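Local atomic coordinates of putative peptide ABC-transport system periplasmic peptide-binding protein (Campylobacter jejuni, PDB entry 4OEV), a protein that binds nickel(II) outside the cytoplasm for an ABC-type importer, in a family whose members are generally assigned to peptide transport. Residues Trp291-Phe297 / Tyr441-Asp446; Leu388-Phe392 / Arg437-Tyr441; Thr394-Ser400 / Val421-Gln426. All blocks are in the same frame, centred on the assembly; numbering follows the deposited sequence.

Interaction 1: Trp291-Phe297 / Tyr441-Asp446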
loop_
_atom_site.group_PDB
_atom_site.type_symbol
_atom_site.label_atom_id
_atom_site.label_comp_id
_atom_site.label_asym_id
_atom_site.label_seq_id
_atom_site.Cartn_x
_atom_site.Cartn_y
_atom_site.Cartn_z
ATOM N N TRP A 291 -4.377 13.110 8.530
ATOM C CA TRP A 291 -4.447 14.455 9.088
ATOM C C TRP A 291 -4.481 15.481 7.946
ATOM O O TRP A 291 -4.997 16.606 8.104
ATOM C CB TRP A 291 -3.269 14.728 10.040
ATOM C CG TRP A 291 -1.911 14.421 9.467
ATOM C CD1 TRP A 291 -1.181 13.294 9.674
ATOM C CD2 TRP A 291 -1.117 15.263 8.605
ATOM N NE1 TRP A 291 0.005 13.370 8.993
ATOM C CE2 TRP A 291 0.073 14.574 8.338
ATOM C CE3 TRP A 291 -1.301 16.534 8.042
ATOM C CZ2 TRP A 291 1.077 15.108 7.534
ATOM C CZ3 TRP A 291 -0.306 17.051 7.218
ATOM C CH2 TRP A 291 0.857 16.340 6.977
ATOM N N ALA A 292 -3.941 15.071 6.806
ATOM C CA ALA A 292 -3.862 15.898 5.604
ATOM C C ALA A 292 -5.223 16.128 4.925
ATOM O O ALA A 292 -5.318 16.918 3.997
ATOM C CB ALA A 292 -2.911 15.246 4.610
ATOM N N ASN A 293 -6.267 15.427 5.367
ATOM C CA ASN A 293 -7.585 15.554 4.741
ATOM C C ASN A 293 -8.104 16.987 4.900
ATOM O O ASN A 293 -8.173 17.531 6.010
ATOM C CB ASN A 293 -8.556 14.502 5.338
ATOM C CG ASN A 293 -9.943 14.498 4.679
ATOM O OD1 ASN A 293 -10.218 15.279 3.776
ATOM N ND2 ASN A 293 -10.814 13.576 5.119
ATOM N N SER A 294 -8.492 17.593 3.781
ATOM C CA SER A 294 -8.996 18.968 3.824
ATOM C C SER A 294 -10.419 19.049 4.396
ATOM O O SER A 294 -10.886 20.117 4.849
ATOM C CB SER A 294 -8.940 19.558 2.423
ATOM O OG SER A 294 -9.668 18.734 1.523
ATOM N N LYS A 295 -11.115 17.921 4.368
ATOM C CA LYS A 295 -12.451 17.788 4.959
ATOM C C LYS A 295 -13.513 18.715 4.368
ATOM O O LYS A 295 -14.703 18.496 4.584
ATOM C CB LYS A 295 -12.378 18.000 6.474
ATOM C CG LYS A 295 -11.756 16.833 7.216
ATOM C CD LYS A 295 -11.821 17.002 8.733
ATOM C CE LYS A 295 -11.582 15.665 9.408
ATOM N NZ LYS A 295 -10.248 15.097 9.027
ATOM N N ASN A 296 -13.098 19.751 3.644
ATOM C CA ASN A 296 -14.052 20.540 2.888
ATOM C C ASN A 296 -13.648 20.623 1.439
ATOM O O ASN A 296 -12.936 21.538 1.024
ATOM C CB ASN A 296 -14.213 21.935 3.445
ATOM C CG ASN A 296 -15.608 22.471 3.213
ATOM O OD1 ASN A 296 -15.964 22.843 2.089
ATOM N ND2 ASN A 296 -16.416 22.507 4.278
ATOM N N PHE A 297 -14.112 19.649 0.676
ATOM C CA PHE A 297 -13.737 19.501 -0.710
ATOM C C PHE A 297 -14.974 19.245 -1.556
ATOM O O PHE A 297 -16.036 18.891 -1.023
ATOM C CB PHE A 297 -12.718 18.359 -0.876
ATOM C CG PHE A 297 -13.106 17.092 -0.151
ATOM C CD1 PHE A 297 -13.953 16.159 -0.751
ATOM C CD2 PHE A 297 -12.651 16.844 1.147
ATOM C CE1 PHE A 297 -14.321 14.993 -0.078
ATOM C CE2 PHE A 297 -13.017 15.685 1.831
ATOM C CZ PHE A 297 -13.853 14.756 1.223
ATOM N N TYR A 441 -1.700 19.940 0.714
ATOM C CA TYR A 441 -2.516 18.735 0.519
ATOM C C TYR A 441 -3.924 19.160 0.137
ATOM O O TYR A 441 -4.536 18.517 -0.689
ATOM C CB TYR A 441 -2.509 17.848 1.796
ATOM C CG TYR A 441 -1.210 17.122 1.872
ATOM C CD1 TYR A 441 -0.771 16.391 0.776
ATOM C CD2 TYR A 441 -0.361 17.249 2.973
ATOM C CE1 TYR A 441 0.428 15.759 0.783
ATOM C CE2 TYR A 441 0.858 16.623 2.987
ATOM C CZ TYR A 441 1.239 15.863 1.888
ATOM O OH TYR A 441 2.433 15.217 1.847
ATOM N N LYS A 442 -4.427 20.290 0.669
ATOM C CA LYS A 442 -5.721 20.760 0.170
ATOM C C LYS A 442 -5.656 21.119 -1.324
ATOM O O LYS A 442 -6.534 20.717 -2.102
ATOM C CB LYS A 442 -6.220 21.954 0.985
ATOM C CG LYS A 442 -7.558 22.506 0.501
ATOM C CD LYS A 442 -7.819 23.885 1.089
ATOM C CE LYS A 442 -9.275 24.301 0.986
ATOM N NZ LYS A 442 -9.682 24.719 -0.404
ATOM N N ASP A 443 -4.592 21.800 -1.759
ATOM C CA ASP A 443 -4.388 22.084 -3.188
ATOM C C ASP A 443 -4.373 20.785 -4.010
ATOM O O ASP A 443 -5.002 20.671 -5.064
ATOM C CB ASP A 443 -3.064 22.837 -3.408
ATOM C CG ASP A 443 -3.110 24.268 -2.897
ATOM O OD1 ASP A 443 -4.216 24.812 -2.752
ATOM O OD2 ASP A 443 -2.033 24.852 -2.621
ATOM N N PHE A 444 -3.663 19.797 -3.498
ATOM C CA PHE A 444 -3.592 18.515 -4.129
ATOM C C PHE A 444 -4.992 17.860 -4.310
ATOM O O PHE A 444 -5.366 17.421 -5.424
ATOM C CB PHE A 444 -2.659 17.628 -3.289
ATOM C CG PHE A 444 -2.772 16.150 -3.604
ATOM C CD1 PHE A 444 -2.441 15.680 -4.846
ATOM C CD2 PHE A 444 -3.193 15.246 -2.642
ATOM C CE1 PHE A 444 -2.525 14.340 -5.156
ATOM C CE2 PHE A 444 -3.287 13.904 -2.934
ATOM C CZ PHE A 444 -2.957 13.438 -4.195
ATOM N N ILE A 445 -5.739 17.792 -3.209
ATOM C CA ILE A 445 -7.099 17.254 -3.176
ATOM C C ILE A 445 -8.027 18.020 -4.153
ATOM O O ILE A 445 -8.817 17.418 -4.894
ATOM C CB ILE A 445 -7.678 17.351 -1.724
ATOM C CG1 ILE A 445 -6.941 16.365 -0.803
ATOM C CG2 ILE A 445 -9.168 17.062 -1.681
ATOM C CD1 ILE A 445 -7.237 16.569 0.667
ATOM N N ASP A 446 -7.926 19.350 -4.144
ATOM C CA ASP A 446 -8.739 20.170 -5.027
ATOM C C ASP A 446 -8.360 19.946 -6.470
ATOM O O ASP A 446 -9.243 19.932 -7.329
ATOM C CB ASP A 446 -8.604 21.656 -4.696
ATOM C CG ASP A 446 -9.234 22.032 -3.381
ATOM O OD1 ASP A 446 -10.166 21.342 -2.901
ATOM O OD2 ASP A 446 -8.783 23.041 -2.818
HETATM O O HOH W 1 -10.448 20.939 -0.138
#
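Ala292 sets its CB against the Tyr441 ring, 3.6 Å from CD2, and Trp291 beside it brings the far corner of its indole to the same ring, CH2 lying 4.0 Å from CE2 of Tyr441. The two aromatic planes stand at 78° in an oblique meeting, their centroids 6.0 Å apart. The methyl of Ala292 sits closer to the tyrosine than the indole does. One turn on, Ile445 supplies the other apolar patch. Its CD1 reaches the loop 3.4 Å from Ser294 OG, while its CG2, anti to the backbone N, touches Phe297 CB at 3.9 Å; the Phe297 ring itself leads away, edge-to-face with His285. Ser294 CB also rests on the aliphatic part of Lys442.

This is a loop laid over one side of a helix: the irregular chain between strand 280-282 and helix 304-313 runs across helix 434-450, which also packs on helix 419-429 through Phe444. An Asx turn shapes the loop, with Asn293 OD1 accepting from Lys295 N at 2.9 Å; the donor stands well above the carbonyl plane, and the same oxygen is also bonded to His285.

Polar contact between the segments goes through water. A single molecule accepts from Ser294 OG and donates to Asn296 O and to Asp446 OD1, 2.8 Å from the latter. The other carboxylate oxygen, Asp446 OD2, takes Lys442 NZ on its syn lone pair in a salt bridge of 3.1 Å within the helix.

Interaction 2: Leu388-Phe392 / Arg437-Tyr441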
loop_
_atom_site.group_PDB
_atom_site.type_symbol
_atom_site.label_atom_id
_atom_site.label_comp_id
_atom_site.label_asym_id
_atom_site.label_seq_id
_atom_site.Cartn_x
_atom_site.Cartn_y
_atom_site.Cartn_z
ATOM N N LEU A 388 0.455 5.709 7.206
ATOM C CA LEU A 388 1.613 6.566 7.545
ATOM C C LEU A 388 1.527 7.948 6.874
ATOM O O LEU A 388 0.458 8.344 6.402
ATOM C CB LEU A 388 2.902 5.841 7.170
ATOM C CG LEU A 388 3.004 4.494 7.876
ATOM C CD1 LEU A 388 4.359 3.929 7.623
ATOM C CD2 LEU A 388 2.698 4.576 9.371
ATOM N N ASP A 389 2.656 8.656 6.786
ATOM C CA ASP A 389 2.676 10.000 6.211
ATOM C C ASP A 389 1.957 10.093 4.854
ATOM O O ASP A 389 2.080 9.201 3.975
ATOM C CB ASP A 389 4.139 10.500 6.083
ATOM C CG ASP A 389 4.205 11.973 5.788
ATOM O OD1 ASP A 389 4.039 12.356 4.597
ATOM O OD2 ASP A 389 4.336 12.759 6.766
ATOM N N PRO A 390 1.159 11.153 4.673
ATOM C CA PRO A 390 0.380 11.277 3.424
ATOM C C PRO A 390 1.192 11.251 2.133
ATOM O O PRO A 390 0.605 11.040 1.069
ATOM C CB PRO A 390 -0.305 12.634 3.571
ATOM C CG PRO A 390 0.480 13.372 4.656
ATOM C CD PRO A 390 0.857 12.253 5.614
ATOM N N ASP A 391 2.499 11.485 2.207
ATOM C CA ASP A 391 3.364 11.413 1.034
ATOM C C ASP A 391 3.437 10.019 0.441
ATOM O O ASP A 391 3.553 9.876 -0.777
ATOM C CB ASP A 391 4.804 11.884 1.413
ATOM C CG ASP A 391 5.771 11.949 0.185
ATOM O OD1 ASP A 391 5.456 12.630 -0.812
ATOM O OD2 ASP A 391 6.854 11.321 0.217
ATOM N N PHE A 392 3.379 8.973 1.287
ATOM C CA PHE A 392 3.833 7.633 0.826
ATOM C C PHE A 392 2.985 6.951 -0.267
ATOM O O PHE A 392 3.532 6.265 -1.181
ATOM C CB PHE A 392 3.947 6.697 2.045
ATOM C CG PHE A 392 5.098 7.036 2.943
ATOM C CD1 PHE A 392 6.169 7.738 2.458
ATOM C CD2 PHE A 392 5.064 6.714 4.301
ATOM C CE1 PHE A 392 7.256 8.087 3.310
ATOM C CE2 PHE A 392 6.132 7.058 5.138
ATOM C CZ PHE A 392 7.225 7.749 4.639
ATOM N N ARG A 437 1.701 22.292 5.286
ATOM C CA ARG A 437 1.531 20.974 4.668
ATOM C C ARG A 437 0.058 20.719 4.365
ATOM O O ARG A 437 -0.306 20.300 3.267
ATOM C CB ARG A 437 2.044 19.851 5.587
ATOM C CG ARG A 437 3.560 19.691 5.693
ATOM C CD ARG A 437 3.936 18.274 6.140
ATOM N NE ARG A 437 4.057 17.344 4.999
ATOM C CZ ARG A 437 4.238 16.022 5.113
ATOM N NH1 ARG A 437 4.327 15.465 6.319
ATOM N NH2 ARG A 437 4.348 15.255 4.031
ATOM N N LYS A 438 -0.799 21.022 5.336
ATOM C CA LYS A 438 -2.214 20.778 5.146
ATOM C C LYS A 438 -2.746 21.621 3.986
ATOM O O LYS A 438 -3.558 21.144 3.203
ATOM C CB LYS A 438 -2.962 21.063 6.427
ATOM C CG LYS A 438 -2.636 20.059 7.496
ATOM C CD LYS A 438 -3.562 20.208 8.664
ATOM C CE LYS A 438 -3.219 19.200 9.713
ATOM N NZ LYS A 438 -3.904 19.520 10.999
ATOM N N LYS A 439 -2.239 22.844 3.857
ATOM C CA LYS A 439 -2.644 23.743 2.776
ATOM C C LYS A 439 -2.332 23.147 1.413
ATOM O O LYS A 439 -3.171 23.160 0.518
ATOM C CB LYS A 439 -1.959 25.097 2.910
ATOM C CG LYS A 439 -2.355 26.105 1.856
ATOM C CD LYS A 439 -1.244 27.171 1.688
ATOM C CE LYS A 439 -1.427 28.020 0.403
ATOM N NZ LYS A 439 -1.651 27.256 -0.888
ATOM N N TYR A 440 -1.126 22.636 1.255
ATOM C CA TYR A 440 -0.692 22.046 -0.001
ATOM C C TYR A 440 -1.450 20.742 -0.320
ATOM O O TYR A 440 -1.808 20.464 -1.484
ATOM C CB TYR A 440 0.803 21.821 0.071
ATOM C CG TYR A 440 1.581 23.128 0.165
ATOM C CD1 TYR A 440 1.186 24.262 -0.557
ATOM C CD2 TYR A 440 2.704 23.226 0.967
ATOM C CE1 TYR A 440 1.920 25.464 -0.490
ATOM C CE2 TYR A 440 3.433 24.418 1.053
ATOM C CZ TYR A 440 3.041 25.517 0.323
ATOM O OH TYR A 440 3.774 26.668 0.428
ATOM N N TYR A 441 -1.700 19.940 0.714
ATOM C CA TYR A 441 -2.516 18.735 0.519
ATOM C C TYR A 441 -3.924 19.160 0.137
ATOM O O TYR A 441 -4.536 18.517 -0.689
ATOM C CB TYR A 441 -2.509 17.848 1.796
ATOM C CG TYR A 441 -1.210 17.122 1.872
ATOM C CD1 TYR A 441 -0.771 16.391 0.776
ATOM C CD2 TYR A 441 -0.361 17.249 2.973
ATOM C CE1 TYR A 441 0.428 15.759 0.783
ATOM C CE2 TYR A 441 0.858 16.623 2.987
ATOM C CZ TYR A 441 1.239 15.863 1.888
ATOM O OH TYR A 441 2.433 15.217 1.847
HETATM O O HOH W 2 3.348 14.871 -0.782
#
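The guanidinium of Arg437 meets the carboxylate of Asp389 nearly in one plane, the two flat groups only 13° apart, with CG of Pro390 over one guanidinium face. At its edge the pairing is end-on: Arg437 NH1 donates to Asp389 OD2 at 2.7 Å and Arg437 NH2 to Asp389 OD1 at 3.0 Å, both to syn lone pairs and both fairly straight. The Tyr441 ring carries Pro390 on one face, CB lying 4.2 Å from the ring centroid in a CH-pi contact offset toward the rim, and has Arg437 NH2 in plane at its edge. Pro390 CG also touches Tyr441 CE2 at 3.7 Å.

What presents these groups is a type I beta turn, Asp389 to Phe392, between strand 379-384 and helix 395-398, facing helix 434-450. An Asx turn overlaps it: Asp389 OD1 accepts a second bond from Asp391 N, 3.0 Å away, on the anti side and somewhat out of the carboxylate plane. With CG anti to its backbone N (chi1 -167°), Asp389 can serve its own turn and the arginine together, and these bonds should fix the carboxylate's rotation in a buried setting. Arg437 NE donates to the backbone carbonyl of Ala428, which helps hold the guanidinium.

Asp391 joins through water, which accepts from Tyr441 OH at 2.8 Å and donates to Asp391 OD1. That aspartate is held more firmly from outside, by Tyr126 OH on OD2 and a salt bridge from Arg429 to OD1.

Interaction 3: Thr394-Ser400 / Val421-Gln426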
loop_
_atom_site.group_PDB
_atom_site.type_symbol
_atom_site.label_atom_id
_atom_site.label_comp_id
_atom_site.label_asym_id
_atom_site.label_seq_id
_atom_site.Cartn_x
_atom_site.Cartn_y
_atom_site.Cartn_z
ATOM N N THR A 394 1.017 8.840 -2.236
ATOM C CA THR A 394 0.532 9.839 -3.166
ATOM C C THR A 394 1.595 10.206 -4.142
ATOM O O THR A 394 1.305 10.307 -5.348
ATOM C CB THR A 394 -0.008 11.157 -2.476
ATOM O OG1 THR A 394 1.007 11.706 -1.639
ATOM C CG2 THR A 394 -1.268 10.914 -1.642
ATOM N N PHE A 395 2.842 10.383 -3.674
ATOM C CA PHE A 395 3.868 10.782 -4.611
ATOM C C PHE A 395 4.121 9.727 -5.731
ATOM O O PHE A 395 4.076 10.055 -6.955
ATOM C CB PHE A 395 5.179 11.110 -3.872
ATOM C CG PHE A 395 6.189 11.890 -4.727
ATOM C CD1 PHE A 395 6.101 13.260 -4.818
ATOM C CD2 PHE A 395 7.189 11.223 -5.451
ATOM C CE1 PHE A 395 7.050 14.004 -5.610
ATOM C CE2 PHE A 395 8.121 11.940 -6.268
ATOM C CZ PHE A 395 8.041 13.322 -6.343
ATOM N N ARG A 396 4.330 8.473 -5.372
ATOM C CA ARG A 396 4.624 7.482 -6.430
ATOM C C ARG A 396 3.373 7.190 -7.261
ATOM O O ARG A 396 3.488 6.555 -8.323
ATOM C CB ARG A 396 5.119 6.149 -5.845
ATOM C CG ARG A 396 6.601 6.254 -5.404
ATOM C CD ARG A 396 7.027 5.077 -4.506
ATOM N NE ARG A 396 6.462 5.252 -3.169
ATOM C CZ ARG A 396 6.723 4.456 -2.123
ATOM N NH1 ARG A 396 6.181 4.727 -0.948
ATOM N NH2 ARG A 396 7.527 3.410 -2.242
ATOM N N VAL A 397 2.218 7.600 -6.747
ATOM C CA VAL A 397 0.935 7.205 -7.438
ATOM C C VAL A 397 0.425 8.237 -8.465
ATOM O O VAL A 397 -0.078 7.845 -9.537
ATOM C CB VAL A 397 -0.157 6.924 -6.388
ATOM C CG1 VAL A 397 -1.606 6.692 -7.039
ATOM C CG2 VAL A 397 0.204 5.719 -5.573
ATOM N N PHE A 398 0.550 9.528 -8.142
ATOM C CA PHE A 398 -0.066 10.631 -8.922
ATOM C C PHE A 398 0.948 11.535 -9.595
ATOM O O PHE A 398 0.614 12.255 -10.526
ATOM C CB PHE A 398 -0.936 11.504 -8.002
ATOM C CG PHE A 398 -2.077 10.710 -7.336
ATOM C CD1 PHE A 398 -3.148 10.275 -8.094
ATOM C CD2 PHE A 398 -2.037 10.404 -5.982
ATOM C CE1 PHE A 398 -4.184 9.523 -7.499
ATOM C CE2 PHE A 398 -3.051 9.661 -5.382
ATOM C CZ PHE A 398 -4.136 9.230 -6.145
ATOM N N GLU A 399 2.171 11.584 -9.070
ATOM C CA GLU A 399 3.082 12.554 -9.627
ATOM C C GLU A 399 3.615 12.160 -10.993
ATOM O O GLU A 399 3.871 10.954 -11.294
ATOM C CB GLU A 399 4.219 12.811 -8.591
ATOM C CG GLU A 399 4.698 14.256 -8.485
ATOM C CD GLU A 399 5.913 14.422 -9.330
ATOM O OE1 GLU A 399 6.413 15.559 -9.450
ATOM O OE2 GLU A 399 6.428 13.379 -9.827
ATOM N N SER A 400 3.813 13.179 -11.858
ATOM C CA SER A 400 4.167 12.910 -13.259
ATOM C C SER A 400 5.409 12.087 -13.460
ATOM O O SER A 400 5.442 11.246 -14.352
ATOM C CB SER A 400 4.430 14.226 -14.034
ATOM O OG SER A 400 3.199 14.783 -14.437
ATOM N N VAL A 421 -1.290 19.055 -9.440
ATOM C CA VAL A 421 -0.995 17.947 -8.554
ATOM C C VAL A 421 0.512 17.841 -8.308
ATOM O O VAL A 421 0.935 17.749 -7.138
ATOM C CB VAL A 421 -1.509 16.641 -9.075
ATOM C CG1 VAL A 421 -0.905 15.511 -8.279
ATOM C CG2 VAL A 421 -3.111 16.640 -9.027
ATOM N N ASP A 422 1.318 17.872 -9.376
ATOM C CA ASP A 422 2.779 17.758 -9.207
ATOM C C ASP A 422 3.314 18.784 -8.233
ATOM O O ASP A 422 4.097 18.445 -7.345
ATOM C CB ASP A 422 3.552 17.898 -10.524
ATOM C CG ASP A 422 3.365 16.721 -11.451
ATOM O OD1 ASP A 422 2.864 15.645 -10.992
ATOM O OD2 ASP A 422 3.741 16.854 -12.655
ATOM N N ILE A 423 2.882 20.036 -8.394
ATOM C CA ILE A 423 3.361 21.145 -7.583
ATOM C C ILE A 423 2.911 21.029 -6.109
ATOM O O ILE A 423 3.652 21.333 -5.162
ATOM C CB ILE A 423 2.867 22.467 -8.175
ATOM C CG1 ILE A 423 3.525 22.700 -9.532
ATOM C CG2 ILE A 423 3.138 23.612 -7.243
ATOM C CD1 ILE A 423 2.860 23.815 -10.346
ATOM N N ALA A 424 1.684 20.587 -5.933
ATOM C CA ALA A 424 1.107 20.489 -4.616
ATOM C C ALA A 424 1.835 19.437 -3.811
ATOM O O ALA A 424 2.200 19.686 -2.668
ATOM C CB ALA A 424 -0.388 20.176 -4.712
ATOM N N LEU A 425 2.048 18.264 -4.392
ATOM C CA LEU A 425 2.719 17.186 -3.664
ATOM C C LEU A 425 4.181 17.483 -3.383
ATOM O O LEU A 425 4.764 17.013 -2.378
ATOM C CB LEU A 425 2.632 15.910 -4.444
ATOM C CG LEU A 425 1.203 15.328 -4.543
ATOM C CD1 LEU A 425 1.274 14.073 -5.340
ATOM C CD2 LEU A 425 0.643 15.009 -3.143
ATOM N N GLN A 426 4.806 18.204 -4.292
ATOM C CA GLN A 426 6.222 18.549 -4.105
ATOM C C GLN A 426 6.353 19.517 -2.996
ATOM O O GLN A 426 7.215 19.333 -2.118
ATOM C CB GLN A 426 6.835 19.086 -5.420
ATOM C CG GLN A 426 7.073 17.972 -6.490
ATOM C CD GLN A 426 7.646 18.502 -7.825
ATOM O OE1 GLN A 426 8.253 19.572 -7.877
ATOM N NE2 GLN A 426 7.459 17.738 -8.899
HETATM O O HOH W 3 0.659 14.514 -11.941
#
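Leu425 points its isobutyl group at the start of the short helix 395-398, its CD2 3.6 Å from Thr394 OG1, and Asp422 one turn earlier grips the other end of that helix. The contact is a helix-to-helix packing in the solute-binding protein fold, in which helix 419-429 packs against helix 395-398 and the residues that follow it. Thr394 and Leu425 meet at a slant; the leucine methyl touches OG1 and, slightly farther off, CB of the threonine, while the hydroxyl has its hydrogen-bond partners in the carbonyls of Pro390 and Asp391. Leu425 CD1 and Val421 CG1 both approach Phe398 CB, the valine at 4.0 Å, while the phenylalanine ring leads away toward Phe454.

Phe395 brings its ring near Leu425 CB and Gln426. A chi1 of -165° turns the ring away from its own backbone N, and its edge meets Gln426 CG, which lies 4.1 Å from Phe395 CE1; one face lies over CB of Glu399. Arg429 adds a cation-pi contact.

Glu399 crosses Gln426 at about a right angle, carboxylate and amide planes 46° apart. NE2 of Gln426 is placed to donate to Glu399 OE1, but 2.5 Å is too short to be trusted in detail. The other oxygen, OE2, is bound by Ser401 OG. Asp422 comes across Glu399 nearly perpendicularly too, with Asp422 OD1 3.9 Å from Glu399 OE1; the nearby donors probably offset the like charges. Both Asp422 oxygens go to Ser400: its backbone N reaches OD1 at 2.8 Å from the syn side, 31° out of the carboxylate plane, and Ser400 OG donates to the syn lone pair of OD2, also at 2.8 Å.

Reading from the N terminus, 291-297 comes first, then 388-392 and 394-400 almost back to back, then 421-426 on helix 419-429, and finally helix 434-450, which carries the second halves of interactions 1 and 2. The loops do not cross: interaction 3 closes the shortest, interaction 2 encloses it, and interaction 1 encloses both. Tyr441 belongs to interactions 1 and 2, whose sites also meet where Trp291 CZ2 lies 3.4 Å from Pro390 CG. Phe444 joins interaction 1 to interaction 3, packing on Val421, Leu425 and Phe398. Together they tie two loops and helix 395-398 to the consecutive helices 419-429 and 434-450.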